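Local coordinates for protein similar to yteR (Bacilus subtilis) (Clostridium acetobutylicum, PDB 4WU0) that probably hydrolyses unsaturated rhamnogalacturonan fragments derived from pectin, as a glycoside hydrolase of family GH105 related to YteR, at residues A[73-78]-A[117-122]; A[67-72]-A[102-107]. All coordinates share one frame; numbering follows the deposited sequence.

Contact 1 of 2, residues A[73-78]-A[117-122]; sequences NIDHLN and FWHKNI
The backbones of N73 and K120 come together in a single bridge, their CA atoms 4.3 Å apart. One direct hydrogen bond marks the passage: I74 N donates to H119 O at 2.9 Å with an N-H...O angle of 159°, nearly in line with the carbonyl bond. From I74 onward the chain has helical backbone angles, and N73 starts this turn through its side chain, OD1 accepting from D75 N at 2.9 Å; this is an Asx turn, with the donor tilted 34° out of the carbonyl plane.

The carboxamide that makes the Asx turn also rests against K120. The two side chains run alongside each other in the same direction, and K120, extended beyond CG, brings its CE to 3.4 Å from N73 OD1. K120 NZ and D75 OD2 are 4.0 Å apart, too far for a salt bridge, but one water spans them: it accepts from K120 NZ and N73 ND2 and donates to D75 OD2. A second water, in the plane of the H119 ring, links H119 NE2 to D75 OD2 and donates to the carboxylate at 2.6 Å. I74 packs its two branches on different partners: CG2 lies against H119 ND1 (3.4 Å), while CG1, anti to the backbone N (chi1 -155°), carries CD1 to an apolar contact with F117 CD2 at 3.7 Å. H119 also stacks on W128. An Asx turn opening a helical turn is thus bridged to the loop before strand 126-128, consistent with the connecting loops of the (alpha/alpha)6 barrel of GH88/GH105 enzymes.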
loop_
_atom_site.group_PDB
_atom_site.type_symbol
_atom_site.label_atom_id
_atom_site.label_comp_id
_atom_site.label_asym_id
_atom_site.label_seq_id
_atom_site.Cartn_x
_atom_site.Cartn_y
_atom_site.Cartn_z
ATOM N N ASN A 73 -12.541 6.977 -8.237
ATOM C CA ASN A 73 -11.687 5.801 -8.112
ATOM C C ASN A 73 -10.726 6.072 -6.962
ATOM O O ASN A 73 -9.917 6.987 -7.050
ATOM C CB ASN A 73 -10.921 5.588 -9.429
ATOM C CG ASN A 73 -9.999 4.382 -9.402
ATOM O OD1 ASN A 73 -9.620 3.880 -8.338
ATOM N ND2 ASN A 73 -9.594 3.927 -10.594
ATOM N N ILE A 74 -10.826 5.329 -5.858
ATOM C CA ILE A 74 -9.995 5.645 -4.705
ATOM C C ILE A 74 -8.495 5.497 -5.011
ATOM O O ILE A 74 -7.671 6.199 -4.402
ATOM C CB ILE A 74 -10.399 4.815 -3.451
ATOM C CG1 ILE A 74 -10.007 5.524 -2.160
ATOM C CG2 ILE A 74 -9.811 3.413 -3.487
ATOM C CD1 ILE A 74 -10.895 6.678 -1.818
ATOM N N ASP A 75 -8.154 4.622 -5.948
ATOM C CA ASP A 75 -6.752 4.400 -6.346
ATOM C C ASP A 75 -6.115 5.682 -6.816
ATOM O O ASP A 75 -4.901 5.869 -6.656
ATOM C CB ASP A 75 -6.590 3.387 -7.482
ATOM C CG ASP A 75 -6.887 1.972 -7.076
ATOM O OD1 ASP A 75 -6.899 1.661 -5.874
ATOM O OD2 ASP A 75 -7.116 1.151 -7.978
ATOM N N HIS A 76 -6.917 6.554 -7.427
ATOM C CA HIS A 76 -6.408 7.793 -8.011
ATOM C C HIS A 76 -5.928 8.822 -6.996
ATOM O O HIS A 76 -5.319 9.815 -7.388
ATOM C CB HIS A 76 -7.479 8.439 -8.883
ATOM C CG HIS A 76 -7.646 7.773 -10.201
ATOM N ND1 HIS A 76 -6.925 6.657 -10.559
ATOM C CD2 HIS A 76 -8.429 8.070 -11.262
ATOM C CE1 HIS A 76 -7.262 6.294 -11.784
ATOM N NE2 HIS A 76 -8.169 7.136 -12.231
ATOM N N LEU A 77 -6.164 8.592 -5.704
ATOM C CA LEU A 77 -5.664 9.481 -4.659
ATOM C C LEU A 77 -4.241 9.165 -4.205
ATOM O O LEU A 77 -3.569 10.014 -3.633
ATOM C CB LEU A 77 -6.602 9.479 -3.449
ATOM C CG LEU A 77 -8.022 9.928 -3.779
ATOM C CD1 LEU A 77 -8.853 9.910 -2.512
ATOM C CD2 LEU A 77 -8.076 11.311 -4.416
ATOM N N ASN A 78 -3.779 7.947 -4.436
ATOM C CA ASN A 78 -2.512 7.555 -3.836
ATOM C C ASN A 78 -1.335 8.439 -4.252
ATOM O O ASN A 78 -0.457 8.724 -3.448
ATOM C CB ASN A 78 -2.148 6.127 -4.156
ATOM C CG ASN A 78 -1.035 5.632 -3.249
ATOM O OD1 ASN A 78 -1.198 5.610 -2.036
ATOM N ND2 ASN A 78 0.109 5.300 -3.812
ATOM N N PHE A 117 -15.326 5.209 2.412
ATOM C CA PHE A 117 -15.271 5.386 0.959
ATOM C C PHE A 117 -15.521 4.052 0.220
ATOM O O PHE A 117 -14.869 3.032 0.503
ATOM C CB PHE A 117 -13.883 5.872 0.531
ATOM C CG PHE A 117 -13.473 7.219 1.090
ATOM C CD1 PHE A 117 -14.326 8.313 1.046
ATOM C CD2 PHE A 117 -12.200 7.392 1.606
ATOM C CE1 PHE A 117 -13.917 9.555 1.542
ATOM C CE2 PHE A 117 -11.778 8.616 2.088
ATOM C CZ PHE A 117 -12.639 9.699 2.058
ATOM N N TRP A 118 -16.412 4.075 -0.753
ATOM C CA TRP A 118 -16.463 3.015 -1.746
ATOM C C TRP A 118 -15.103 2.913 -2.451
ATOM O O TRP A 118 -14.445 3.912 -2.724
ATOM C CB TRP A 118 -17.472 3.330 -2.843
ATOM C CG TRP A 118 -18.905 3.328 -2.458
ATOM C CD1 TRP A 118 -19.442 3.067 -1.224
ATOM C CD2 TRP A 118 -20.009 3.575 -3.331
ATOM N NE1 TRP A 118 -20.815 3.143 -1.282
ATOM C CE2 TRP A 118 -21.189 3.475 -2.560
ATOM C CE3 TRP A 118 -20.113 3.898 -4.690
ATOM C CZ2 TRP A 118 -22.452 3.648 -3.110
ATOM C CZ3 TRP A 118 -21.371 4.085 -5.236
ATOM C CH2 TRP A 118 -22.526 3.966 -4.445
ATOM N N HIS A 119 -14.700 1.700 -2.770
ATOM C CA HIS A 119 -13.439 1.507 -3.466
ATOM C C HIS A 119 -13.407 2.282 -4.814
ATOM O O HIS A 119 -12.419 2.984 -5.127
ATOM C CB HIS A 119 -13.185 0.028 -3.691
ATOM C CG HIS A 119 -11.790 -0.235 -4.129
ATOM N ND1 HIS A 119 -10.712 0.112 -3.342
ATOM C CD2 HIS A 119 -11.285 -0.725 -5.283
ATOM C CE1 HIS A 119 -9.598 -0.166 -3.994
ATOM N NE2 HIS A 119 -9.920 -0.676 -5.170
ATOM N N LYS A 120 -14.471 2.168 -5.607
ATOM C CA LYS A 120 -14.623 2.963 -6.817
ATOM C C LYS A 120 -16.112 3.142 -7.080
ATOM O O LYS A 120 -16.936 2.360 -6.593
ATOM C CB LYS A 120 -14.033 2.292 -8.069
ATOM C CG LYS A 120 -12.577 1.859 -7.969
ATOM C CD LYS A 120 -12.065 1.311 -9.305
ATOM C CE LYS A 120 -10.641 0.795 -9.174
ATOM N NZ LYS A 120 -10.149 0.291 -10.472
ATOM N N ASN A 121 -16.465 4.132 -7.883
ATOM C CA ASN A 121 -17.863 4.276 -8.301
ATOM C C ASN A 121 -18.391 2.992 -8.958
ATOM O O ASN A 121 -19.577 2.646 -8.786
ATOM C CB ASN A 121 -18.020 5.467 -9.263
ATOM C CG ASN A 121 -19.178 6.385 -8.903
ATOM O OD1 ASN A 121 -19.746 6.326 -7.808
ATOM N ND2 ASN A 121 -19.520 7.264 -9.831
ATOM N N ILE A 122 -17.526 2.267 -9.677
ATOM C CA ILE A 122 -17.957 1.035 -10.354
ATOM C C ILE A 122 -18.061 -0.153 -9.401
ATOM O O ILE A 122 -18.514 -1.237 -9.801
ATOM C CB ILE A 122 -17.033 0.619 -11.535
ATOM C CG1 ILE A 122 -15.602 0.412 -11.049
ATOM C CG2 ILE A 122 -17.128 1.623 -12.684
ATOM C CD1 ILE A 122 -14.722 -0.241 -12.089
HETATM O O HOH W 1 -7.620 1.747 -10.521
HETATM O O HOH W 2 -8.318 -1.106 -7.465
#

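Contact 2 of 2, residues A[67-72]-A[102-107]; sequences YKLEEY and LRKQID
The amide of Q105 reaches out of its helix and lies almost in the plane of the Y67 ring, the two planes only 14° apart. Y67 OH donates to Q105 OE1 at 2.7 Å, on a lone pair in the carbonyl plane; OE1 also lies in the ring plane, at its edge. Q105 gets there with CG anti to the backbone N and the chain extended beyond it. A water also approaches OE1 and K68 O, at 3.0 Å from each, while NE2 donates a hydrogen bond to H109 ND1; partners at both ends of the amide would limit its rotation.

L102 CD2 sits over one face of the Y67 ring in a CH-pi contact, 3.8 Å from the centroid and 18° off the normal; the L69 backbone N lies over the opposite face, toward the rim. L69 and Q105 run antiparallel alongside each other, L69 CD1 meeting Q105 N at 3.5 Å and also touching K104 CG. Y72 presents an edge instead: CE1 is 3.4 Å from Q105 O, in the ring plane, and the Q105 amide stands nearly perpendicular to the ring at 89°. From Y72 OH a water leads back to K104 O, to which it donates at 2.7 Å. The geometry is that of loop-on-helix packing: a loop with a short 3-10 turn, 69-71, laid against the C-terminal part of helix 93-108, probably one of the (alpha/alpha)6-barrel helices expected in this family.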
loop_
_atom_site.group_PDB
_atom_site.type_symbol
_atom_site.label_atom_id
_atom_site.label_comp_id
_atom_site.label_asym_id
_atom_site.label_seq_id
_atom_site.Cartn_x
_atom_site.Cartn_y
_atom_site.Cartn_z
ATOM N N TYR A 67 -6.158 11.540 -14.912
ATOM C CA TYR A 67 -7.017 11.585 -13.730
ATOM C C TYR A 67 -8.370 12.152 -14.101
ATOM O O TYR A 67 -8.436 13.156 -14.796
ATOM C CB TYR A 67 -6.372 12.476 -12.684
ATOM C CG TYR A 67 -7.249 12.742 -11.484
ATOM C CD1 TYR A 67 -7.623 11.710 -10.635
ATOM C CD2 TYR A 67 -7.707 14.017 -11.207
ATOM C CE1 TYR A 67 -8.417 11.945 -9.532
ATOM C CE2 TYR A 67 -8.506 14.272 -10.111
ATOM C CZ TYR A 67 -8.863 13.234 -9.269
ATOM O OH TYR A 67 -9.673 13.500 -8.183
ATOM N N LYS A 68 -9.452 11.517 -13.657
ATOM C CA LYS A 68 -10.779 12.130 -13.797
ATOM C C LYS A 68 -11.497 11.945 -12.477
ATOM O O LYS A 68 -11.784 10.829 -12.048
ATOM C CB LYS A 68 -11.583 11.545 -14.960
ATOM C CG LYS A 68 -12.895 12.296 -15.235
ATOM C CD LYS A 68 -13.549 11.823 -16.542
ATOM C CE LYS A 68 -15.013 12.235 -16.632
ATOM N NZ LYS A 68 -15.648 11.758 -17.898
ATOM N N LEU A 69 -11.717 13.065 -11.817
ATOM C CA LEU A 69 -12.318 13.091 -10.501
ATOM C C LEU A 69 -13.646 12.347 -10.466
ATOM O O LEU A 69 -13.918 11.595 -9.524
ATOM C CB LEU A 69 -12.506 14.545 -10.087
ATOM C CG LEU A 69 -13.107 14.788 -8.709
ATOM C CD1 LEU A 69 -12.551 16.075 -8.132
ATOM C CD2 LEU A 69 -14.608 14.859 -8.814
ATOM N N GLU A 70 -14.475 12.571 -11.486
ATOM C CA GLU A 70 -15.814 12.018 -11.521
ATOM C C GLU A 70 -15.883 10.490 -11.653
ATOM O O GLU A 70 -16.961 9.917 -11.532
ATOM C CB GLU A 70 -16.631 12.685 -12.640
ATOM C CG GLU A 70 -16.968 14.145 -12.358
ATOM C CD GLU A 70 -15.803 15.104 -12.594
ATOM O OE1 GLU A 70 -14.770 14.697 -13.183
ATOM O OE2 GLU A 70 -15.933 16.282 -12.191
ATOM N N GLU A 71 -14.759 9.827 -11.876
ATOM C CA GLU A 71 -14.751 8.370 -11.827
ATOM C C GLU A 71 -14.841 7.862 -10.395
ATOM O O GLU A 71 -15.189 6.706 -10.173
ATOM C CB GLU A 71 -13.494 7.816 -12.505
ATOM C CG GLU A 71 -13.610 7.942 -14.019
ATOM C CD GLU A 71 -12.349 7.569 -14.764
ATOM O OE1 GLU A 71 -11.335 7.212 -14.110
ATOM O OE2 GLU A 71 -12.388 7.642 -16.018
ATOM N N TYR A 72 -14.497 8.727 -9.443
ATOM C CA TYR A 72 -14.483 8.393 -8.017
ATOM C C TYR A 72 -13.789 7.034 -7.796
ATOM O O TYR A 72 -14.355 6.098 -7.250
ATOM C CB TYR A 72 -15.903 8.476 -7.421
ATOM C CG TYR A 72 -16.345 9.922 -7.284
ATOM C CD1 TYR A 72 -15.716 10.759 -6.381
ATOM C CD2 TYR A 72 -17.334 10.463 -8.092
ATOM C CE1 TYR A 72 -16.068 12.071 -6.253
ATOM C CE2 TYR A 72 -17.699 11.791 -7.974
ATOM C CZ TYR A 72 -17.056 12.588 -7.052
ATOM O OH TYR A 72 -17.412 13.908 -6.933
ATOM N N LEU A 102 -7.072 16.817 -6.209
ATOM C CA LEU A 102 -7.308 15.508 -5.638
ATOM C C LEU A 102 -8.169 15.601 -4.389
ATOM O O LEU A 102 -9.063 14.787 -4.190
ATOM C CB LEU A 102 -5.980 14.825 -5.283
ATOM C CG LEU A 102 -5.105 14.462 -6.483
ATOM C CD1 LEU A 102 -3.742 13.984 -5.979
ATOM C CD2 LEU A 102 -5.748 13.388 -7.372
ATOM N N ARG A 103 -7.911 16.596 -3.546
ATOM C CA ARG A 103 -8.673 16.753 -2.318
ATOM C C ARG A 103 -10.159 16.967 -2.603
ATOM O O ARG A 103 -11.018 16.548 -1.817
ATOM C CB ARG A 103 -8.095 17.902 -1.486
ATOM C CG ARG A 103 -8.921 18.294 -0.277
ATOM C CD ARG A 103 -9.004 17.194 0.748
ATOM N NE ARG A 103 -9.768 17.618 1.910
ATOM C CZ ARG A 103 -11.097 17.647 1.958
ATOM N NH1 ARG A 103 -11.818 17.266 0.901
ATOM N NH2 ARG A 103 -11.717 18.034 3.061
ATOM N N LYS A 104 -10.466 17.634 -3.718
ATOM C CA LYS A 104 -11.858 17.862 -4.103
ATOM C C LYS A 104 -12.619 16.536 -4.316
ATOM O O LYS A 104 -13.816 16.478 -4.116
ATOM C CB LYS A 104 -11.931 18.767 -5.341
ATOM C CG LYS A 104 -13.327 19.054 -5.863
ATOM C CD LYS A 104 -14.189 19.669 -4.794
ATOM C CE LYS A 104 -15.550 20.112 -5.317
ATOM N NZ LYS A 104 -16.494 20.336 -4.193
ATOM N N GLN A 105 -11.932 15.471 -4.700
ATOM C CA GLN A 105 -12.598 14.175 -4.851
ATOM C C GLN A 105 -13.215 13.696 -3.534
ATOM O O GLN A 105 -14.281 13.100 -3.508
ATOM C CB GLN A 105 -11.614 13.122 -5.359
ATOM C CG GLN A 105 -12.286 11.804 -5.694
ATOM C CD GLN A 105 -11.340 10.790 -6.316
ATOM O OE1 GLN A 105 -10.496 11.124 -7.148
ATOM N NE2 GLN A 105 -11.498 9.529 -5.915
ATOM N N ILE A 106 -12.523 13.972 -2.435
ATOM C CA ILE A 106 -12.968 13.538 -1.124
ATOM C C ILE A 106 -14.282 14.187 -0.724
ATOM O O ILE A 106 -15.062 13.599 0.027
ATOM C CB ILE A 106 -11.835 13.747 -0.087
ATOM C CG1 ILE A 106 -10.733 12.744 -0.382
ATOM C CG2 ILE A 106 -12.333 13.556 1.337
ATOM C CD1 ILE A 106 -9.406 13.009 0.341
ATOM N N ASP A 107 -14.551 15.379 -1.245
ATOM C CA ASP A 107 -15.790 16.088 -0.932
ATOM C C ASP A 107 -17.047 15.252 -1.158
ATOM O O ASP A 107 -17.945 15.235 -0.311
ATOM C CB ASP A 107 -15.910 17.370 -1.759
ATOM C CG ASP A 107 -14.903 18.425 -1.363
ATOM O OD1 ASP A 107 -14.160 18.214 -0.397
ATOM O OD2 ASP A 107 -14.885 19.496 -2.000
HETATM O O HOH W 3 -11.222 9.373 -9.447
HETATM O O HOH W 4 -16.141 15.645 -5.153
#

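From the N terminus, the chain leaves helix 44-54 and enters one loop that supplies 67-72 to contact 2 and, directly after it, 73-78 to contact 1. Helices 80-90 and 93-108 follow, the second returning 102-107 to close contact 2 around 29 intervening residues. The next loop brings back 117-122, closing contact 1 around 38. The closures therefore cross rather than nest. Their centres are about 9 Å apart, and they are joined by a probable hydrogen bond from N121 N to Y72 O at 3.0 Å and a weak one from Q105 NE2 to N73 O at 3.2 Å. Together they tie the loop before helix 80-90 to helix 93-108 and to the loop before strand 126-128.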